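Local coordinates for putative sulfatase yidJ (Bacteroides fragilis, PDB 2QZU), which probably hydrolyses sulfate esters as a member of the sulfatase family, apparently with the help of a bound calcium ion, at residues 35-47 / 326-339. Sequence-based numbering, arbitrary orientation.
Sequences ADQYRGDAIGCIG and KDIFYEESMRIPMI
Gly40 lays its CA over one face of the Arg335 guanidinium, 4.0 Å from CZ, while Asp41 OD1, Ile46 CD1 and two waters sit round the edge. The salt bridge from Arg335 NH1 to Asp41 OD1 (3.1 Å) is skewed: carboxylate and guanidinium planes stand 70° apart, and NH1 meets OD1 from above the carboxylate plane. One water accepts from Arg335 NH1 and donates to Gly40 O; a second accepts from Arg335 NE and donates to Asp41 OD1. Bends at chi2 (-88°) and chi3 (-62°) fold the Arg335 chain back, bringing its NH2 into a weak bond with Ile336 O; Ala69 O is its stronger partner. Gly40 N also donates to Arg335 O at 3.1 Å. Next to this, Pro337 CG lies 3.6 Å from Tyr38 CD1, approaching the ring obliquely, and Pro337 CB meets Ile43 CD1, also at 3.6 Å. Farther off, Lys326 NZ donates to Gln37 OE1 (3.1 Å). Helix 267-299 touches Tyr38, and helix 54-61 touches Tyr38 and Ile43. The contact thus joins the loop after strand 29-35 to the lead-in of antiparallel strand 338-341, within the mixed-sheet α/β core characteristic of the sulfatase family and its alkaline phosphatase clan.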
loop_
_atom_site.group_PDB
_atom_site.type_symbol
_atom_site.label_atom_id
_atom_site.label_comp_id
_atom_site.label_asym_id
_atom_site.label_seq_id
_atom_site.Cartn_x
_atom_site.Cartn_y
_atom_site.Cartn_z
ATOM N N ALA A 35 18.009 12.185 3.872
ATOM C CA ALA A 35 17.101 11.081 3.632
ATOM C C ALA A 35 15.878 11.453 4.445
ATOM O O ALA A 35 15.983 11.756 5.632
ATOM C CB ALA A 35 17.708 9.776 4.135
ATOM N N ASP A 36 14.720 11.442 3.802
ATOM C CA ASP A 36 13.487 11.820 4.466
ATOM C C ASP A 36 13.029 10.844 5.555
ATOM O O ASP A 36 13.155 9.626 5.417
ATOM C CB ASP A 36 12.393 11.994 3.400
ATOM C CG ASP A 36 11.157 12.681 3.931
ATOM O OD1 ASP A 36 10.410 12.051 4.710
ATOM O OD2 ASP A 36 10.934 13.857 3.571
ATOM N N GLN A 37 12.520 11.398 6.654
ATOM C CA GLN A 37 11.979 10.598 7.749
ATOM C C GLN A 37 12.980 9.646 8.404
ATOM O O GLN A 37 12.621 8.534 8.802
ATOM C CB GLN A 37 10.772 9.823 7.220
ATOM C CG GLN A 37 9.809 9.310 8.269
ATOM C CD GLN A 37 8.398 9.227 7.723
ATOM O OE1 GLN A 37 7.808 10.246 7.355
ATOM N NE2 GLN A 37 7.852 8.021 7.662
ATOM N N TYR A 38 14.220 10.105 8.545
ATOM C CA TYR A 38 15.295 9.313 9.145
ATOM C C TYR A 38 15.500 9.708 10.619
ATOM O O TYR A 38 15.861 10.847 10.919
ATOM C CB TYR A 38 16.589 9.547 8.346
ATOM C CG TYR A 38 17.726 8.580 8.631
ATOM C CD1 TYR A 38 18.233 8.421 9.922
ATOM C CD2 TYR A 38 18.306 7.842 7.599
ATOM C CE1 TYR A 38 19.293 7.545 10.178
ATOM C CE2 TYR A 38 19.368 6.966 7.845
ATOM C CZ TYR A 38 19.853 6.824 9.137
ATOM O OH TYR A 38 20.898 5.962 9.392
ATOM N N ARG A 39 15.268 8.767 11.535
ATOM C CA ARG A 39 15.435 9.028 12.970
ATOM C C ARG A 39 16.895 9.159 13.384
ATOM O O ARG A 39 17.748 8.384 12.951
ATOM C CB ARG A 39 14.791 7.919 13.806
ATOM C CG ARG A 39 13.277 7.951 13.814
ATOM C CD ARG A 39 12.690 7.029 14.881
ATOM N NE ARG A 39 12.929 5.609 14.622
ATOM C CZ ARG A 39 13.963 4.916 15.095
ATOM N NH1 ARG A 39 14.877 5.503 15.855
ATOM N NH2 ARG A 39 14.072 3.624 14.818
ATOM N N GLY A 40 17.168 10.130 14.249
ATOM C CA GLY A 40 18.526 10.362 14.709
ATOM C C GLY A 40 19.223 9.183 15.371
ATOM O O GLY A 40 20.418 8.977 15.160
ATOM N N ASP A 41 18.504 8.403 16.173
ATOM C CA ASP A 41 19.135 7.269 16.843
ATOM C C ASP A 41 19.295 6.031 15.971
ATOM O O ASP A 41 19.874 5.039 16.406
ATOM C CB ASP A 41 18.373 6.892 18.122
ATOM C CG ASP A 41 18.502 7.946 19.209
ATOM O OD1 ASP A 41 19.509 8.684 19.201
ATOM O OD2 ASP A 41 17.607 8.026 20.075
ATOM N N ALA A 42 18.796 6.089 14.740
ATOM C CA ALA A 42 18.901 4.949 13.836
ATOM C C ALA A 42 20.215 4.964 13.062
ATOM O O ALA A 42 20.233 4.817 11.842
ATOM C CB ALA A 42 17.719 4.928 12.870
ATOM N N ILE A 43 21.312 5.163 13.787
ATOM C CA ILE A 43 22.650 5.165 13.205
ATOM C C ILE A 43 23.416 4.124 14.013
ATOM O O ILE A 43 23.416 4.166 15.244
ATOM C CB ILE A 43 23.350 6.537 13.352
ATOM C CG1 ILE A 43 22.564 7.614 12.598
ATOM C CG2 ILE A 43 24.768 6.459 12.799
ATOM C CD1 ILE A 43 23.118 9.020 12.783
ATOM N N GLY A 44 24.058 3.192 13.319
ATOM C CA GLY A 44 24.786 2.133 13.993
ATOM C C GLY A 44 25.808 2.542 15.036
ATOM O O GLY A 44 25.829 1.985 16.138
ATOM N N CYS A 45 26.654 3.512 14.702
ATOM C CA CYS A 45 27.695 3.949 15.624
ATOM C C CYS A 45 27.192 4.594 16.911
ATOM O O CYS A 45 27.967 4.772 17.852
ATOM C CB CYS A 45 28.677 4.892 14.913
ATOM S SG CYS A 45 27.952 6.404 14.252
ATOM N N ILE A 46 25.908 4.943 16.964
ATOM C CA ILE A 46 25.347 5.547 18.168
ATOM C C ILE A 46 25.095 4.457 19.214
ATOM O O ILE A 46 24.936 4.736 20.403
ATOM C CB ILE A 46 24.051 6.329 17.843
ATOM C CG1 ILE A 46 24.409 7.550 16.988
ATOM C CG2 ILE A 46 23.353 6.771 19.125
ATOM C CD1 ILE A 46 23.231 8.415 16.593
ATOM N N GLY A 47 25.071 3.210 18.748
ATOM C CA GLY A 47 24.901 2.065 19.628
ATOM C C GLY A 47 23.607 1.872 20.396
ATOM O O GLY A 47 23.593 1.159 21.401
ATOM N N LYS A 326 4.748 11.737 12.265
ATOM C CA LYS A 326 5.560 12.687 13.016
ATOM C C LYS A 326 4.670 13.945 13.238
ATOM O O LYS A 326 3.461 13.844 13.493
ATOM C CB LYS A 326 6.853 13.086 12.345
ATOM C CG LYS A 326 6.685 13.876 11.075
ATOM C CD LYS A 326 5.558 13.346 10.221
ATOM C CE LYS A 326 6.008 12.186 9.364
ATOM N NZ LYS A 326 5.706 12.429 7.921
ATOM N N ASP A 327 5.275 15.123 13.126
ATOM C CA ASP A 327 4.582 16.390 13.327
ATOM C C ASP A 327 4.212 16.539 14.815
ATOM O O ASP A 327 3.102 16.954 15.150
ATOM C CB ASP A 327 3.305 16.465 12.477
ATOM C CG ASP A 327 2.824 17.910 12.295
ATOM O OD1 ASP A 327 3.424 18.802 12.901
ATOM O OD2 ASP A 327 1.858 18.160 11.547
ATOM N N ILE A 328 5.158 16.212 15.692
ATOM C CA ILE A 328 4.930 16.294 17.130
ATOM C C ILE A 328 6.244 16.500 17.884
ATOM O O ILE A 328 7.322 16.204 17.367
ATOM C CB ILE A 328 4.213 15.017 17.629
ATOM C CG1 ILE A 328 3.753 15.203 19.073
ATOM C CG2 ILE A 328 5.136 13.815 17.504
ATOM C CD1 ILE A 328 2.625 16.200 19.231
ATOM N N PHE A 329 6.146 16.991 19.111
ATOM C CA PHE A 329 7.319 17.302 19.917
ATOM C C PHE A 329 8.131 16.157 20.513
ATOM O O PHE A 329 9.221 16.389 21.035
ATOM C CB PHE A 329 6.916 18.265 21.032
ATOM C CG PHE A 329 5.651 17.874 21.728
ATOM C CD1 PHE A 329 4.476 18.588 21.510
ATOM C CD2 PHE A 329 5.619 16.758 22.559
ATOM C CE1 PHE A 329 3.283 18.196 22.117
ATOM C CE2 PHE A 329 4.433 16.357 23.169
ATOM C CZ PHE A 329 3.263 17.076 22.945
ATOM N N TYR A 330 7.619 14.934 20.448
ATOM C CA TYR A 330 8.345 13.793 20.999
ATOM C C TYR A 330 9.717 13.604 20.348
ATOM O O TYR A 330 9.895 13.865 19.154
ATOM C CB TYR A 330 7.513 12.515 20.847
ATOM C CG TYR A 330 6.298 12.478 21.750
ATOM C CD1 TYR A 330 6.439 12.542 23.139
ATOM C CD2 TYR A 330 5.013 12.372 21.222
ATOM C CE1 TYR A 330 5.328 12.501 23.983
ATOM C CE2 TYR A 330 3.892 12.328 22.055
ATOM C CZ TYR A 330 4.060 12.394 23.436
ATOM O OH TYR A 330 2.960 12.361 24.266
ATOM N N GLU A 331 10.680 13.147 21.146
ATOM C CA GLU A 331 12.042 12.920 20.673
ATOM C C GLU A 331 12.164 12.088 19.390
ATOM O O GLU A 331 12.951 12.431 18.513
ATOM C CB GLU A 331 12.876 12.247 21.766
ATOM C CG GLU A 331 13.249 13.144 22.931
ATOM C CD GLU A 331 14.129 14.298 22.511
ATOM O OE1 GLU A 331 13.600 15.412 22.330
ATOM O OE2 GLU A 331 15.351 14.082 22.351
ATOM N N GLU A 332 11.404 10.998 19.280
ATOM C CA GLU A 332 11.503 10.146 18.092
ATOM C C GLU A 332 11.100 10.888 16.817
ATOM O O GLU A 332 11.455 10.484 15.710
ATOM C CB GLU A 332 10.647 8.881 18.244
ATOM C CG GLU A 332 9.152 9.141 18.303
ATOM C CD GLU A 332 8.638 9.344 19.716
ATOM O OE1 GLU A 332 9.437 9.702 20.607
ATOM O OE2 GLU A 332 7.424 9.155 19.934
ATOM N N SER A 333 10.360 11.977 16.993
ATOM C CA SER A 333 9.903 12.809 15.889
ATOM C C SER A 333 10.884 13.953 15.594
ATOM O O SER A 333 11.220 14.219 14.434
ATOM C CB SER A 333 8.517 13.379 16.227
ATOM O OG SER A 333 8.111 14.363 15.295
HETATM N N MSE A 334 11.348 14.622 16.646
HETATM C CA MSE A 334 12.272 15.747 16.502
HETATM C C MSE A 334 13.734 15.385 16.212
HETATM O O MSE A 334 14.401 16.084 15.453
HETATM C CB MSE A 334 12.237 16.630 17.760
HETATM C CG MSE A 334 10.909 17.339 18.026
HETATM SE SE MSE A 334 11.056 18.611 19.512
HETATM C CE MSE A 334 12.063 19.982 18.589
ATOM N N ARG A 335 14.236 14.312 16.816
ATOM C CA ARG A 335 15.633 13.923 16.622
ATOM C C ARG A 335 15.963 13.445 15.210
ATOM O O ARG A 335 15.301 12.562 14.660
ATOM C CB ARG A 335 16.029 12.861 17.654
ATOM C CG ARG A 335 16.307 13.436 19.036
ATOM C CD ARG A 335 17.763 13.868 19.166
ATOM N NE ARG A 335 18.638 12.713 19.000
ATOM C CZ ARG A 335 19.459 12.517 17.973
ATOM N NH1 ARG A 335 20.196 11.416 17.924
ATOM N NH2 ARG A 335 19.567 13.425 17.011
ATOM N N ILE A 336 16.996 14.050 14.631
ATOM C CA ILE A 336 17.444 13.716 13.288
ATOM C C ILE A 336 18.945 13.473 13.250
ATOM O O ILE A 336 19.689 13.931 14.126
ATOM C CB ILE A 336 17.145 14.860 12.280
ATOM C CG1 ILE A 336 17.805 16.160 12.756
ATOM C CG2 ILE A 336 15.650 15.047 12.129
ATOM C CD1 ILE A 336 17.770 17.295 11.730
ATOM N N PRO A 337 19.407 12.708 12.251
ATOM C CA PRO A 337 20.841 12.452 12.149
ATOM C C PRO A 337 21.471 13.755 11.674
ATOM O O PRO A 337 20.805 14.583 11.044
ATOM C CB PRO A 337 20.922 11.355 11.097
ATOM C CG PRO A 337 19.763 11.659 10.205
ATOM C CD PRO A 337 18.669 11.974 11.210
HETATM N N MSE A 338 22.745 13.936 11.981
HETATM C CA MSE A 338 23.458 15.139 11.586
HETATM C C MSE A 338 24.937 14.806 11.651
HETATM O O MSE A 338 25.573 14.942 12.697
HETATM C CB MSE A 338 23.121 16.283 12.550
HETATM C CG MSE A 338 23.805 17.603 12.268
HETATM SE SE MSE A 338 23.109 18.520 10.718
HETATM C CE MSE A 338 21.377 19.082 11.424
ATOM N N ILE A 339 25.462 14.335 10.525
ATOM C CA ILE A 339 26.864 13.965 10.399
ATOM C C ILE A 339 27.504 14.929 9.410
ATOM O O ILE A 339 26.966 15.168 8.329
ATOM C CB ILE A 339 27.011 12.524 9.860
ATOM C CG1 ILE A 339 26.345 11.536 10.817
ATOM C CG2 ILE A 339 28.488 12.175 9.690
ATOM C CD1 ILE A 339 26.309 10.119 10.299
HETATM O O HOH W 1 21.690 11.355 15.707
HETATM O O HOH W 2 18.258 11.074 21.008
#